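PDB 4YOK: putative flagellar protein FliS, which is of unknown function, its flagellar name being only putative, and joins a prealbumin-like (transthyretin-type) N-terminal domain to a second beta domain. Local coordinates for residues A[133-138]-A[152-157]; A[140-145]-A[180-185]. All coordinates share one frame; numbering follows the deposited sequence.

Contact 1: residues A[133-138]-A[152-157]; sequences RVMLLL and RQDFSD
Val134 and Leu136 pair with Phe155 and Gln153 through two double sets of backbone hydrogen bonds, Val134 N to Phe155 O at 2.9 Å among them, so that strands 133-138 and 152-155 run antiparallel, 155° between their directions. The non-hydrogen-bonded pair Met135-Asp154 lies between them and Leu137-Arg152 follows beyond Leu136-Gln153; the side chains of both share one face. There Arg152 grips Asp154 side-on: NE gives a practically straight bond of 2.8 Å to OD1 and NH2 reaches OD2, both oxygens using their syn lone pairs. This fork fixes the carboxylate beside the guanidinium, and the extended Arg152 chain, CG anti to its backbone N (chi1 173°), lays its methylenes along CD2 of Leu137. The selenium of Met135, a selenomethionine, sits over one face of the same guanidinium, offset toward its rim and 3.7 Å from Arg152 CZ; the long, flexible chain of a methionine can reach across to it. Arg152 NH2 lies over one face of the Arg133 guanidinium, 3.2 Å from Arg133 NE; both are donors, so like charges meet. Asp154 probably offsets them, although its OD2 lies well out of the Arg133 guanidinium plane and makes only a long salt bridge of 3.8 Å to NE. On the face of Val134 and Leu136 the packing is mainly apolar: both methyls of Leu136 meet CE1 of Phe155 at 4.1 Å, and Leu165 of strand 161-168 touches all three residues. This is an antiparallel beta hairpin at the sheet border, salt-bridged on one face, with 151-155 outermost within the chain.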
# COMPACT_ATOMS: atom_id res chain seq x y z
N ARG A 133 13.15 5.06 -6.01
CA ARG A 133 12.47 5.53 -7.21
C ARG A 133 11.08 6.04 -6.89
O ARG A 133 10.48 5.66 -5.88
CB ARG A 133 12.40 4.44 -8.32
CG ARG A 133 11.64 3.19 -7.97
CD ARG A 133 11.61 2.28 -9.18
NE ARG A 133 10.86 1.05 -8.90
CZ ARG A 133 11.42 -0.14 -8.69
NH1 ARG A 133 12.74 -0.28 -8.74
NH2 ARG A 133 10.66 -1.20 -8.45
N VAL A 134 10.61 6.93 -7.77
CA VAL A 134 9.26 7.48 -7.76
C VAL A 134 8.61 7.00 -9.06
O VAL A 134 9.23 7.04 -10.13
CB VAL A 134 9.29 9.02 -7.60
CG1 VAL A 134 7.89 9.60 -7.69
CG2 VAL A 134 9.94 9.40 -6.26
N MSE A 135 7.36 6.56 -8.97
CA MSE A 135 6.66 5.99 -10.13
C MSE A 135 5.34 6.70 -10.40
O MSE A 135 4.56 6.95 -9.47
CB MSE A 135 6.39 4.48 -9.92
CG MSE A 135 7.65 3.67 -9.70
SE MSE A 135 7.21 1.87 -9.13
CE MSE A 135 6.90 2.34 -7.19
N LEU A 136 5.12 7.05 -11.67
CA LEU A 136 3.88 7.65 -12.18
C LEU A 136 3.17 6.53 -12.89
O LEU A 136 3.77 5.89 -13.75
CB LEU A 136 4.18 8.85 -13.09
CG LEU A 136 4.11 10.23 -12.43
CD1 LEU A 136 5.05 10.35 -11.24
CD2 LEU A 136 4.30 11.35 -13.43
N LEU A 137 1.93 6.21 -12.46
CA LEU A 137 1.19 5.07 -12.98
C LEU A 137 -0.19 5.41 -13.47
O LEU A 137 -0.88 6.26 -12.88
CB LEU A 137 1.03 4.01 -11.86
CG LEU A 137 2.30 3.57 -11.13
CD1 LEU A 137 1.97 2.91 -9.77
CD2 LEU A 137 3.15 2.65 -12.00
N LEU A 138 -0.63 4.71 -14.54
CA LEU A 138 -1.99 4.78 -15.05
C LEU A 138 -2.51 3.36 -15.21
O LEU A 138 -1.74 2.45 -15.54
CB LEU A 138 -2.13 5.55 -16.38
CG LEU A 138 -1.80 7.05 -16.35
CD1 LEU A 138 -1.60 7.59 -17.78
CD2 LEU A 138 -2.91 7.85 -15.64
N ARG A 152 3.67 3.14 -16.95
CA ARG A 152 4.54 3.36 -15.81
C ARG A 152 5.74 4.14 -16.27
O ARG A 152 6.34 3.78 -17.29
CB ARG A 152 4.97 2.01 -15.17
CG ARG A 152 6.03 2.19 -14.05
CD ARG A 152 6.35 0.86 -13.36
NE ARG A 152 7.63 0.92 -12.66
CZ ARG A 152 8.22 -0.13 -12.09
NH1 ARG A 152 7.63 -1.32 -12.08
NH2 ARG A 152 9.42 0.00 -11.53
N GLN A 153 6.10 5.19 -15.53
CA GLN A 153 7.33 5.95 -15.78
C GLN A 153 8.03 6.16 -14.46
O GLN A 153 7.43 6.73 -13.54
CB GLN A 153 7.06 7.29 -16.50
CG GLN A 153 8.37 8.10 -16.77
CD GLN A 153 9.29 7.41 -17.76
OE1 GLN A 153 8.85 6.88 -18.78
NE2 GLN A 153 10.55 7.30 -17.42
N ASP A 154 9.29 5.71 -14.35
CA ASP A 154 10.10 5.88 -13.13
C ASP A 154 11.00 7.08 -13.20
O ASP A 154 11.45 7.47 -14.28
CB ASP A 154 10.96 4.63 -12.87
CG ASP A 154 10.18 3.35 -12.60
OD1 ASP A 154 8.93 3.41 -12.52
OD2 ASP A 154 10.82 2.30 -12.48
N PHE A 155 11.26 7.68 -12.03
CA PHE A 155 12.15 8.84 -11.81
C PHE A 155 13.09 8.40 -10.68
O PHE A 155 12.61 7.96 -9.63
CB PHE A 155 11.34 10.12 -11.48
CG PHE A 155 10.40 10.57 -12.59
CD1 PHE A 155 9.13 10.01 -12.73
CD2 PHE A 155 10.81 11.50 -13.54
CE1 PHE A 155 8.29 10.39 -13.78
CE2 PHE A 155 9.96 11.90 -14.58
CZ PHE A 155 8.70 11.34 -14.69
N SER A 156 14.41 8.42 -10.92
CA SER A 156 15.37 7.86 -9.97
C SER A 156 16.20 8.90 -9.19
O SER A 156 17.06 8.51 -8.40
CB SER A 156 16.33 6.94 -10.72
OG SER A 156 17.09 7.74 -11.62
N ASP A 157 15.96 10.19 -9.42
CA ASP A 157 16.80 11.21 -8.75
C ASP A 157 15.99 12.15 -7.84
O ASP A 157 16.46 13.24 -7.51
CB ASP A 157 17.55 12.02 -9.83
CG ASP A 157 16.62 12.82 -10.74
OD1 ASP A 157 15.40 12.53 -10.75
OD2 ASP A 157 17.12 13.74 -11.43

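Contact 2: residues A[140-145]-A[180-185]; sequences KTQFAD and ALYARV
Tyr182 lies with one face of its ring beneath the backbone of Thr141 and Gln142. The CA of Gln142 stands 3.9 Å from the ring centroid, only 7° off the normal, a CH-pi contact, while the carbonyl oxygen of Thr141 comes to 3.1 Å from CD1. The ring takes this place with CG anti to the carbonyl carbon (chi1 -62°), and a broad flat group suits a turn that presents main chain rather than bulky side chains. Gln142 runs alongside it, pointing the same way: its CG passes 3.7 Å from Tyr182 OH, and its amide plane is turned 64° from the ring. A water accepts from Gln142 NE2 at 2.9 Å and also hydrogen-bonds to Tyr182 OH, joining the two polar ends. The turn itself is an ST turn, Thr141 OG1 accepting from the backbone N of Phe143, within the loop that connects strands 131-139 and 151-155 of the antiparallel sheet and folds back over the start of strand 182-189. An alanine in place of Tyr182 would remove the ring and its hydroxyl, and would probably leave the Thr141-Gln142 backbone without the surface it rests on and the bridging water without one partner. Further along, Ala144 points its methyl toward the strand, where it meets CB of Arg184 at 4.1 Å; a small residue lets the chains come this close. Arg184 stretches out past it, and NH1 donates to Ala144 O at 2.9 Å, approaching nearly along the C=O axis, while the oxygen lies out of the guanidinium plane and the bond is bent. The other nitrogens of this buried cation are met by backbone oxygens, NE by Ser198 O and NH2 by Leu25 O, the latter from the N-terminal domain.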
# COMPACT_ATOMS: atom_id res chain seq x y z
N LYS A 140 -6.29 1.02 -16.51
CA LYS A 140 -7.66 0.95 -17.05
C LYS A 140 -8.67 0.54 -15.96
O LYS A 140 -9.88 0.54 -16.23
CB LYS A 140 -7.76 -0.15 -18.15
CG LYS A 140 -7.14 0.19 -19.48
CD LYS A 140 -7.56 -0.83 -20.54
CE LYS A 140 -6.88 -2.18 -20.43
NZ LYS A 140 -6.93 -2.92 -21.72
N THR A 141 -8.17 0.01 -14.83
CA THR A 141 -9.01 -0.52 -13.74
C THR A 141 -8.72 0.19 -12.43
O THR A 141 -7.74 0.93 -12.33
CB THR A 141 -8.82 -2.06 -13.56
OG1 THR A 141 -7.65 -2.29 -12.78
CG2 THR A 141 -8.76 -2.83 -14.88
N GLN A 142 -9.56 -0.09 -11.40
CA GLN A 142 -9.41 0.47 -10.04
C GLN A 142 -8.11 0.04 -9.39
O GLN A 142 -7.73 0.61 -8.37
CB GLN A 142 -10.57 -0.00 -9.14
CG GLN A 142 -11.96 0.37 -9.60
CD GLN A 142 -13.01 -0.52 -8.96
OE1 GLN A 142 -12.75 -1.25 -7.99
NE2 GLN A 142 -14.21 -0.49 -9.51
N PHE A 143 -7.44 -1.00 -9.95
CA PHE A 143 -6.16 -1.47 -9.39
C PHE A 143 -4.99 -0.87 -10.15
O PHE A 143 -4.90 -1.02 -11.38
CB PHE A 143 -6.07 -3.02 -9.44
CG PHE A 143 -7.02 -3.68 -8.48
CD1 PHE A 143 -6.69 -3.83 -7.13
CD2 PHE A 143 -8.26 -4.15 -8.91
CE1 PHE A 143 -7.58 -4.44 -6.24
CE2 PHE A 143 -9.15 -4.75 -8.01
CZ PHE A 143 -8.80 -4.90 -6.68
N ALA A 144 -4.10 -0.18 -9.43
CA ALA A 144 -2.90 0.41 -10.05
C ALA A 144 -1.73 0.25 -9.12
O ALA A 144 -1.83 0.65 -7.96
CB ALA A 144 -3.13 1.89 -10.37
N ASP A 145 -0.64 -0.35 -9.60
CA ASP A 145 0.58 -0.49 -8.79
C ASP A 145 1.78 -0.70 -9.72
O ASP A 145 1.63 -0.61 -10.95
CB ASP A 145 0.45 -1.60 -7.72
CG ASP A 145 0.04 -2.94 -8.28
OD1 ASP A 145 0.83 -3.53 -9.05
OD2 ASP A 145 -1.04 -3.46 -7.87
N ALA A 180 -12.00 3.75 -19.09
CA ALA A 180 -11.84 4.30 -17.74
C ALA A 180 -10.37 4.44 -17.50
O ALA A 180 -9.60 3.61 -18.00
CB ALA A 180 -12.48 3.39 -16.70
N LEU A 181 -9.95 5.48 -16.77
CA LEU A 181 -8.53 5.69 -16.52
C LEU A 181 -8.31 6.10 -15.08
O LEU A 181 -8.98 7.01 -14.57
CB LEU A 181 -7.97 6.76 -17.49
CG LEU A 181 -6.45 6.87 -17.60
CD1 LEU A 181 -5.84 5.64 -18.30
CD2 LEU A 181 -6.05 8.16 -18.32
N TYR A 182 -7.37 5.43 -14.42
CA TYR A 182 -7.05 5.65 -13.01
C TYR A 182 -5.57 5.98 -12.85
O TYR A 182 -4.75 5.43 -13.58
CB TYR A 182 -7.40 4.40 -12.18
CG TYR A 182 -8.86 4.04 -12.19
CD1 TYR A 182 -9.43 3.34 -13.26
CD2 TYR A 182 -9.69 4.35 -11.11
CE1 TYR A 182 -10.77 2.99 -13.26
CE2 TYR A 182 -11.04 3.99 -11.10
CZ TYR A 182 -11.57 3.30 -12.17
OH TYR A 182 -12.90 2.92 -12.17
N ALA A 183 -5.23 6.92 -11.96
CA ALA A 183 -3.85 7.33 -11.75
C ALA A 183 -3.40 7.04 -10.34
O ALA A 183 -4.23 6.99 -9.42
CB ALA A 183 -3.69 8.82 -12.06
N ARG A 184 -2.09 6.89 -10.17
CA ARG A 184 -1.50 6.67 -8.85
C ARG A 184 -0.03 7.06 -8.89
O ARG A 184 0.61 7.00 -9.96
CB ARG A 184 -1.65 5.18 -8.41
CG ARG A 184 -1.73 4.99 -6.90
CD ARG A 184 -1.86 3.51 -6.54
NE ARG A 184 -2.30 3.29 -5.15
CZ ARG A 184 -2.24 2.12 -4.52
NH1 ARG A 184 -1.74 1.05 -5.13
NH2 ARG A 184 -2.64 2.02 -3.25
N VAL A 185 0.54 7.39 -7.73
CA VAL A 185 1.98 7.62 -7.67
C VAL A 185 2.54 6.69 -6.59
O VAL A 185 1.82 6.33 -5.65
CB VAL A 185 2.44 9.08 -7.50
CG1 VAL A 185 2.13 9.91 -8.75
CG2 VAL A 185 1.86 9.72 -6.24
O HOH W 1 -15.58 1.57 -11.06

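The centres of contacts 1 and 2 lie about 14 Å apart in the C-terminal DUF3823_C domain, and both reach one antiparallel sheet ordered 151-155, 131-139, 182-189, 196-202. Along the chain their segments alternate: 133-138, then 140-145, 152-157 and finally 180-185. Contact 1 pairs the outermost strand 151-155 with 131-139, whereas contact 2 sets the loop between those two strands against the next strand over. The neighbouring strands join the contacts directly, Leu137 N lying 2.9 Å from Arg184 O in a probable hydrogen bond, while CD1 of Leu137 packs on the backbone of Asp145. The hairpin's inner strand and its connecting loop thus both meet strand 182-189.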